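Local coordinates for protein diphthine synthase (Aeropyrum pernix, PDB 1WDE) that probably catalyses the S-adenosyl-L-methionine-dependent trimethylation of the amino group of the modified target histidine of elongation factor 2, a step in diphthamide biosynthesis, at residues G139-L143 against V155-I159. Sequence-based numbering, arbitrary orientation.
Sequences GTVTL and VARRI
Arg158 reaches from the helix to the strand and lies across Gly139, Thr140 and Val141. Its CB packs on Val141 CG1 at 3.9 Å, the two side chains running past each other in opposite directions. Beyond CB the chain extends until a bend at chi3 (61°) brings the guanidinium up against the strand backbone. There NH1, also near Val141 CG1, gives a weak hydrogen bond to Thr140 O over 2.9 Å, its N-H...O angle of 127° far from straight, while NH2 comes to 3.7 Å from CA of Gly139, which has no side chain in its way. A long, polar-tipped residue suits this exposed margin.

Further in, the contact is apolar. Val141, buried and branched at CB, offers CG1 to the arginine and CG2 to Val155 CG1, 4.0 Å away. A chi1 of 161° swings Val155 CG1 away from its own N, and this methyl also meets Leu143 CD2 at 4.0 Å; the branched side chain rests its other methyl, CG2, against Thr142 O. Ile159 CG1 approaches Val141 CG2 more loosely.

Strand 137-143, outermost in the mixed sheet within this chain, hydrogen-bonds to the parallel strand 168-173; helix 153-165 is the crossover of this beta-alpha-beta unit, its segment 155-159 roughly antiparallel to 139-143. Leu143 and Ile159, long enough to reach onward, continue the apolar layer onto Leu191 of helix 184-202.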
loop_
_atom_site.group_PDB
_atom_site.type_symbol
_atom_site.label_atom_id
_atom_site.label_comp_id
_atom_site.label_asym_id
_atom_site.label_seq_id
_atom_site.Cartn_x
_atom_site.Cartn_y
_atom_site.Cartn_z
ATOM N N GLY A 139 -8.677 -1.359 7.772
ATOM C CA GLY A 139 -8.262 -0.169 7.041
ATOM C C GLY A 139 -6.762 -0.107 6.753
ATOM O O GLY A 139 -5.945 -0.743 7.441
ATOM N N THR A 140 -6.402 0.632 5.707
ATOM C CA THR A 140 -5.005 0.791 5.314
ATOM C C THR A 140 -4.630 2.266 5.447
ATOM O O THR A 140 -5.416 3.136 5.080
ATOM C CB THR A 140 -4.777 0.344 3.840
ATOM O OG1 THR A 140 -5.050 -1.058 3.714
ATOM C CG2 THR A 140 -3.315 0.611 3.405
ATOM N N VAL A 141 -3.442 2.551 5.968
ATOM C CA VAL A 141 -2.992 3.942 6.116
ATOM C C VAL A 141 -1.636 4.077 5.421
ATOM O O VAL A 141 -1.014 3.074 5.079
ATOM C CB VAL A 141 -2.814 4.318 7.598
ATOM C CG1 VAL A 141 -4.127 4.106 8.359
ATOM C CG2 VAL A 141 -1.703 3.468 8.211
ATOM N N THR A 142 -1.194 5.305 5.182
ATOM C CA THR A 142 0.116 5.505 4.564
ATOM C C THR A 142 0.936 6.336 5.550
ATOM O O THR A 142 0.460 7.354 6.032
ATOM C CB THR A 142 0.013 6.264 3.224
ATOM O OG1 THR A 142 -0.824 5.524 2.328
ATOM C CG2 THR A 142 1.426 6.400 2.570
ATOM N N LEU A 143 2.149 5.898 5.878
ATOM C CA LEU A 143 2.977 6.657 6.820
ATOM C C LEU A 143 3.745 7.681 5.982
ATOM O O LEU A 143 4.578 7.318 5.149
ATOM C CB LEU A 143 3.924 5.711 7.573
ATOM C CG LEU A 143 3.226 4.528 8.267
ATOM C CD1 LEU A 143 4.251 3.714 9.052
ATOM C CD2 LEU A 143 2.109 5.053 9.186
ATOM N N VAL A 155 -3.760 9.592 11.158
ATOM C CA VAL A 155 -3.293 8.261 10.791
ATOM C C VAL A 155 -3.195 7.338 12.008
ATOM O O VAL A 155 -3.588 6.166 11.932
ATOM C CB VAL A 155 -1.935 8.325 10.077
ATOM C CG1 VAL A 155 -1.248 6.957 10.123
ATOM C CG2 VAL A 155 -2.157 8.745 8.633
ATOM N N ALA A 156 -2.685 7.863 13.127
ATOM C CA ALA A 156 -2.565 7.069 14.351
ATOM C C ALA A 156 -3.971 6.643 14.767
ATOM O O ALA A 156 -4.210 5.475 15.053
ATOM C CB ALA A 156 -1.891 7.887 15.474
ATOM N N ARG A 157 -4.904 7.591 14.792
ATOM C CA ARG A 157 -6.282 7.263 15.152
ATOM C C ARG A 157 -6.886 6.138 14.299
ATOM O O ARG A 157 -7.566 5.274 14.830
ATOM C CB ARG A 157 -7.180 8.499 15.055
ATOM C CG ARG A 157 -8.673 8.200 15.237
ATOM C CD ARG A 157 -9.436 9.485 15.511
ATOM N NE ARG A 157 -10.876 9.289 15.622
ATOM C CZ ARG A 157 -11.712 9.260 14.588
ATOM N NH1 ARG A 157 -11.257 9.407 13.349
ATOM N NH2 ARG A 157 -13.014 9.122 14.798
ATOM N N ARG A 158 -6.656 6.139 12.985
ATOM C CA ARG A 158 -7.247 5.079 12.171
ATOM C C ARG A 158 -6.686 3.721 12.589
ATOM O O ARG A 158 -7.365 2.686 12.511
ATOM C CB ARG A 158 -7.025 5.338 10.674
ATOM C CG ARG A 158 -7.801 6.543 10.135
ATOM C CD ARG A 158 -7.962 6.453 8.607
ATOM N NE ARG A 158 -8.708 5.251 8.211
ATOM C CZ ARG A 158 -8.443 4.525 7.120
ATOM N NH1 ARG A 158 -7.456 4.875 6.300
ATOM N NH2 ARG A 158 -9.136 3.420 6.864
ATOM N N ILE A 159 -5.450 3.710 13.063
ATOM C CA ILE A 159 -4.874 2.452 13.502
ATOM C C ILE A 159 -5.618 2.003 14.753
ATOM O O ILE A 159 -5.976 0.831 14.867
ATOM C CB ILE A 159 -3.370 2.584 13.800
ATOM C CG1 ILE A 159 -2.623 2.931 12.503
ATOM C CG2 ILE A 159 -2.849 1.278 14.407
ATOM C CD1 ILE A 159 -1.104 3.194 12.709
#